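Local atomic coordinates of aminotransferase (Bacillus subtilis, PDB entry 6L1O), a protein that is a pyridoxal-phosphate-dependent aminotransferase encoded in the bacilysin operon, whose genes direct biosynthesis of the dipeptide antibiotic made of L-alanine and L-anticapsin. Residues B[66-69]-B[70-74]; B[262-265]-B[266-270]. One frame throughout, in Å; residues are numbered along the deposited sequence.

Interaction 1 (B[66-69]-B[70-74]). With TYR (tyrosine), chain C; PMP (4'-deoxy-4'-aminopyridoxal-5'-phosphate), chain D.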
loop_
_atom_site.group_PDB
_atom_site.type_symbol
_atom_site.label_atom_id
_atom_site.label_comp_id
_atom_site.label_asym_id
_atom_site.label_seq_id
_atom_site.Cartn_x
_atom_site.Cartn_y
_atom_site.Cartn_z
ATOM N N TYR B 66 11.658 5.978 -10.423
ATOM C CA TYR B 66 10.207 5.966 -10.464
ATOM C C TYR B 66 9.696 5.333 -11.734
ATOM O O TYR B 66 10.206 5.573 -12.802
ATOM C CB TYR B 66 9.611 7.393 -10.313
ATOM C CG TYR B 66 9.745 8.021 -8.952
ATOM C CD1 TYR B 66 9.038 7.488 -7.827
ATOM C CD2 TYR B 66 10.571 9.115 -8.734
ATOM C CE1 TYR B 66 9.151 8.081 -6.578
ATOM C CE2 TYR B 66 10.683 9.695 -7.478
ATOM C CZ TYR B 66 9.954 9.171 -6.394
ATOM O OH TYR B 66 10.091 9.726 -5.156
ATOM N N GLY B 67 8.658 4.523 -11.602
ATOM C CA GLY B 67 8.009 3.898 -12.727
ATOM C C GLY B 67 6.639 4.507 -12.943
ATOM O O GLY B 67 6.268 5.443 -12.263
ATOM N N PRO B 68 5.876 3.950 -13.899
ATOM C CA PRO B 68 4.500 4.392 -14.183
ATOM C C PRO B 68 3.620 4.211 -12.950
ATOM O O PRO B 68 3.706 3.143 -12.321
ATOM C CB PRO B 68 4.029 3.418 -15.309
ATOM C CG PRO B 68 5.240 2.734 -15.802
ATOM C CD PRO B 68 6.275 2.783 -14.696
ATOM N N PHE B 69 2.759 5.207 -12.651
ATOM C CA PHE B 69 1.881 5.185 -11.513
ATOM C C PHE B 69 1.037 3.898 -11.492
ATOM O O PHE B 69 0.725 3.390 -10.456
ATOM C CB PHE B 69 0.916 6.389 -11.509
ATOM C CG PHE B 69 1.509 7.669 -11.009
ATOM C CD1 PHE B 69 2.882 7.914 -11.054
ATOM C CD2 PHE B 69 0.671 8.698 -10.560
ATOM C CE1 PHE B 69 3.408 9.114 -10.595
ATOM C CE2 PHE B 69 1.198 9.903 -10.117
ATOM C CZ PHE B 69 2.569 10.098 -10.141
ATOM N N ARG B 70 0.651 3.414 -12.646
ATOM C CA ARG B 70 -0.344 2.360 -12.715
ATOM C C ARG B 70 0.264 0.990 -12.992
ATOM O O ARG B 70 -0.475 0.015 -13.227
ATOM C CB ARG B 70 -1.388 2.750 -13.754
ATOM C CG ARG B 70 -1.952 4.162 -13.426
ATOM C CD ARG B 70 -3.037 4.576 -14.342
ATOM N NE ARG B 70 -3.715 5.767 -13.819
ATOM C CZ ARG B 70 -4.724 6.348 -14.457
ATOM N NH1 ARG B 70 -5.132 5.826 -15.616
ATOM N NH2 ARG B 70 -5.332 7.405 -13.940
ATOM N N GLY B 71 1.586 0.925 -12.966
ATOM C CA GLY B 71 2.294 -0.330 -13.213
ATOM C C GLY B 71 2.833 -0.401 -14.594
ATOM O O GLY B 71 2.462 0.397 -15.451
ATOM N N TYR B 72 3.686 -1.375 -14.843
ATOM C CA TYR B 72 4.271 -1.556 -16.143
ATOM C C TYR B 72 3.326 -2.284 -17.120
ATOM O O TYR B 72 2.692 -3.261 -16.779
ATOM C CB TYR B 72 5.605 -2.252 -16.030
ATOM C CG TYR B 72 6.734 -1.358 -15.626
ATOM C CD1 TYR B 72 7.308 -0.464 -16.549
ATOM C CD2 TYR B 72 7.249 -1.391 -14.365
ATOM C CE1 TYR B 72 8.335 0.398 -16.181
ATOM C CE2 TYR B 72 8.272 -0.560 -13.987
ATOM C CZ TYR B 72 8.838 0.316 -14.898
ATOM O OH TYR B 72 9.861 1.108 -14.527
ATOM N N PRO B 73 3.245 -1.813 -18.370
ATOM C CA PRO B 73 2.390 -2.500 -19.351
ATOM C C PRO B 73 2.709 -3.999 -19.522
ATOM O O PRO B 73 1.787 -4.751 -19.770
ATOM C CB PRO B 73 2.670 -1.728 -20.671
ATOM C CG PRO B 73 3.033 -0.362 -20.216
ATOM C CD PRO B 73 3.847 -0.574 -18.942
ATOM N N PHE B 74 3.961 -4.410 -19.341
ATOM C CA PHE B 74 4.326 -5.816 -19.555
ATOM C C PHE B 74 3.594 -6.730 -18.537
ATOM O O PHE B 74 3.282 -7.830 -18.836
ATOM C CB PHE B 74 5.851 -6.080 -19.524
ATOM C CG PHE B 74 6.515 -5.875 -18.157
ATOM C CD1 PHE B 74 6.413 -6.849 -17.147
ATOM C CD2 PHE B 74 7.303 -4.748 -17.900
ATOM C CE1 PHE B 74 6.989 -6.666 -15.934
ATOM C CE2 PHE B 74 7.900 -4.544 -16.670
ATOM C CZ PHE B 74 7.752 -5.516 -15.685
HETATM C CA TYR C . 9.611 14.008 -6.519
HETATM C C TYR C . 8.970 15.238 -7.082
HETATM O O TYR C . 8.480 16.048 -6.265
HETATM C CB TYR C . 9.029 12.682 -7.051
HETATM C CG TYR C . 7.513 12.416 -7.095
HETATM C CD1 TYR C . 6.597 13.337 -7.559
HETATM C CD2 TYR C . 7.024 11.190 -6.697
HETATM C CE1 TYR C . 5.242 13.044 -7.614
HETATM C CE2 TYR C . 5.693 10.899 -6.760
HETATM C CZ TYR C . 4.801 11.819 -7.213
HETATM O OH TYR C . 3.507 11.461 -7.238
HETATM O OXT TYR C . 9.054 15.335 -8.300
HETATM N N1 PMP D . 7.674 14.331 0.236
HETATM C C2 PMP D . 8.378 15.188 -0.468
HETATM C C2A PMP D . 8.632 16.570 0.024
HETATM C C3 PMP D . 8.948 14.753 -1.763
HETATM O O3 PMP D . 9.689 15.468 -2.584
HETATM C C4 PMP D . 8.629 13.387 -2.149
HETATM C C4A PMP D . 9.181 12.892 -3.422
HETATM N N4A PMP D . 8.266 13.452 -4.308
HETATM C C5 PMP D . 7.798 12.560 -1.296
HETATM C C6 PMP D . 7.381 13.116 -0.115
HETATM C C5A PMP D . 7.440 11.144 -1.713
HETATM O O4P PMP D . 8.495 10.299 -1.996
HETATM P P PMP D . 8.406 8.735 -2.008
HETATM O O1P PMP D . 7.046 8.370 -2.044
HETATM O O2P PMP D . 9.121 8.413 -3.166
HETATM O O3P PMP D . 9.069 8.322 -0.829
#
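Pro68 lays its ring across the face of Tyr72, crossing it at about a right angle. CD makes the touch: it stands 3.7 Å from the centroid of the Tyr72 ring, 20° off the normal, a CH-pi contact displaced toward the rim, where CD comes within 3.5 Å of Tyr72 CE1. The torsion of Tyr72 (chi1 -79°) sets CG anti to the carbonyl carbon, which turns the ring back along the loop, its OH ending 3.8 Å from Gly67 CA. Between the two residues the backbone folds as a type I beta turn from Pro68 to Gly71, closed by Gly71 N donating to Pro68 O at 3.1 Å. The bond is fairly straight at 164°. The turn leads into helix 73-87, with Tyr72 at the N-cap position. The pocket is built from two subunits, as in class I aminotransferases: Tyr66 and Phe69 belong to the pocket of the bound tyrosine, whereas Lys104 and most other polar partners of the ligands come from the second subunit. Tyr66 touches both ligands: its OH donates to PMP O2P at 2.6 Å, the phosphate oxygen lying in the ring plane at the edge, while CD2 of the bound tyrosine lies over one face, offset toward the rim, and its CB comes to 3.4 Å from Tyr66 CE2. Phe69 turns away from the beta turn and presents CZ to the phenolic OH of that tyrosine at 3.3 Å. Arg70, extended from CG to NE, diverges from Phe69 and reaches a salt bridge with Asp266.

Interaction 2 (B[262-265]-B[266-270])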
loop_
_atom_site.group_PDB
_atom_site.type_symbol
_atom_site.label_atom_id
_atom_site.label_comp_id
_atom_site.label_asym_id
_atom_site.label_seq_id
_atom_site.Cartn_x
_atom_site.Cartn_y
_atom_site.Cartn_z
ATOM N N ASN B 262 -7.717 3.509 -10.376
ATOM C CA ASN B 262 -6.560 4.183 -10.867
ATOM C C ASN B 262 -6.491 5.622 -10.406
ATOM O O ASN B 262 -5.452 6.105 -10.029
ATOM C CB ASN B 262 -6.536 4.146 -12.391
ATOM C CG ASN B 262 -6.038 2.829 -12.967
ATOM O OD1 ASN B 262 -5.336 2.044 -12.324
ATOM N ND2 ASN B 262 -6.334 2.635 -14.230
ATOM N N GLU B 263 -7.637 6.298 -10.371
ATOM C CA GLU B 263 -7.669 7.645 -9.842
ATOM C C GLU B 263 -7.249 7.735 -8.375
ATOM O O GLU B 263 -6.404 8.542 -8.015
ATOM C CB GLU B 263 -9.046 8.258 -10.116
ATOM C CG GLU B 263 -9.183 8.595 -11.640
ATOM C CD GLU B 263 -10.609 8.904 -12.110
ATOM O OE1 GLU B 263 -11.498 9.133 -11.287
ATOM O OE2 GLU B 263 -10.867 8.903 -13.325
ATOM N N PHE B 264 -7.825 6.890 -7.538
ATOM C CA PHE B 264 -7.462 6.784 -6.141
ATOM C C PHE B 264 -6.001 6.511 -5.963
ATOM O O PHE B 264 -5.269 7.193 -5.281
ATOM C CB PHE B 264 -8.270 5.647 -5.468
ATOM C CG PHE B 264 -8.085 5.581 -3.979
ATOM C CD1 PHE B 264 -9.010 6.124 -3.102
ATOM C CD2 PHE B 264 -7.006 4.890 -3.445
ATOM C CE1 PHE B 264 -8.805 6.061 -1.705
ATOM C CE2 PHE B 264 -6.820 4.818 -2.085
ATOM C CZ PHE B 264 -7.706 5.392 -1.219
ATOM N N GLN B 265 -5.546 5.461 -6.613
ATOM C CA GLN B 265 -4.167 5.037 -6.474
ATOM C C GLN B 265 -3.139 6.042 -6.999
ATOM O O GLN B 265 -2.011 6.093 -6.484
ATOM C CB GLN B 265 -4.054 3.612 -7.096
ATOM C CG GLN B 265 -3.994 2.662 -5.994
ATOM C CD GLN B 265 -3.963 1.178 -6.279
ATOM O OE1 GLN B 265 -4.253 0.425 -5.354
ATOM N NE2 GLN B 265 -3.706 0.750 -7.525
ATOM N N ASP B 266 -3.527 6.908 -7.955
ATOM C CA ASP B 266 -2.636 7.926 -8.438
ATOM C C ASP B 266 -2.266 8.903 -7.313
ATOM O O ASP B 266 -1.200 9.545 -7.367
ATOM C CB ASP B 266 -3.271 8.717 -9.629
ATOM C CG ASP B 266 -3.211 8.001 -10.951
ATOM O OD1 ASP B 266 -2.482 6.981 -11.125
ATOM O OD2 ASP B 266 -3.933 8.478 -11.870
ATOM N N HIS B 267 -3.156 9.039 -6.332
ATOM C CA HIS B 267 -2.917 9.933 -5.181
ATOM C C HIS B 267 -2.132 9.324 -4.039
ATOM O O HIS B 267 -1.744 10.050 -3.110
ATOM C CB HIS B 267 -4.269 10.457 -4.668
ATOM C CG HIS B 267 -4.896 11.456 -5.611
ATOM N ND1 HIS B 267 -4.747 12.818 -5.460
ATOM C CD2 HIS B 267 -5.597 11.283 -6.754
ATOM C CE1 HIS B 267 -5.385 13.436 -6.443
ATOM N NE2 HIS B 267 -5.880 12.524 -7.261
ATOM N N VAL B 268 -1.962 7.991 -4.046
ATOM C CA VAL B 268 -1.380 7.290 -2.898
ATOM C C VAL B 268 -0.073 6.536 -3.240
ATOM O O VAL B 268 0.855 6.415 -2.385
ATOM C CB VAL B 268 -2.413 6.324 -2.294
ATOM C CG1 VAL B 268 -1.824 5.591 -1.092
ATOM C CG2 VAL B 268 -3.672 7.048 -1.888
ATOM N N PHE B 269 0.026 6.081 -4.489
ATOM C CA PHE B 269 1.125 5.193 -4.949
ATOM C C PHE B 269 1.872 5.688 -6.170
ATOM O O PHE B 269 1.415 6.559 -6.867
ATOM C CB PHE B 269 0.559 3.822 -5.242
ATOM C CG PHE B 269 -0.074 3.187 -4.054
ATOM C CD1 PHE B 269 0.641 2.957 -2.898
ATOM C CD2 PHE B 269 -1.386 2.850 -4.090
ATOM C CE1 PHE B 269 0.017 2.365 -1.786
ATOM C CE2 PHE B 269 -2.011 2.255 -2.993
ATOM C CZ PHE B 269 -1.308 2.018 -1.849
ATOM N N VAL B 270 3.066 5.166 -6.366
ATOM C CA VAL B 270 3.731 5.281 -7.640
ATOM C C VAL B 270 4.086 3.852 -8.071
ATOM O O VAL B 270 5.260 3.422 -8.037
ATOM C CB VAL B 270 5.014 6.135 -7.582
ATOM C CG1 VAL B 270 5.542 6.401 -8.996
ATOM C CG2 VAL B 270 4.808 7.476 -6.868
#
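The C-terminal end of helix 255-266 and the loop that follows it meet here, and Gln265 and Phe269 carry the main side-chain contact. Gln265 CG approaches the Phe269 ring at its edge, in the ring plane, 3.2 Å from CD2, while the amide plane is turned 78° from the ring. With chi1 at -104°, away from the usual staggered positions, and the chain extended beyond CG, the amide is carried past that edge; NE2 bonds to Leu99 O, but the buried OE1 has no polar partner. Gln265 O accepts two backbone bonds as the chain leaves the helix, from Phe269 N at 2.9 Å and Val268 N at 3.1 Å. In this PLP-dependent aminotransferase the loop continues to Val270, which lines the pocket of the bound tyrosine, and Lys104 of the second subunit donates to the carbonyls of Asp266 and Phe269. Val268 CG1 sits over the centre of one Phe269 face, 3.6 Å above the plane, and its other methyl, CG2, meets Phe264 CE2 at 3.9 Å. Phe264 swings toward it with CG anti to its own N (chi1 -173°). Glu263 O lies in the plane of the His267 ring, 3.1 Å from CD2, while ND1 bonds to Ser133 of the second subunit.

Overall arrangement
The two interactions show how sequence-distant segments can converge on one pocket: interaction 1 comes first along the chain, at the entry to helix 73-87, and interaction 2 nearly 200 residues later, at the end of helix 255-266. Their centres nevertheless lie about 12 Å apart, on the same side of the chain's centre. A salt bridge from Arg70 NH2 to Asp266 OD2, 2.7 Å long, ties them, and the Arg70 guanidinium carbon also packs on Asn262 CB. Near the pocket Gly67 O meets Val270 CG1. Tyr66, Phe69 and Val270 thus line the tyrosine pocket together, and both regions touch the second subunit.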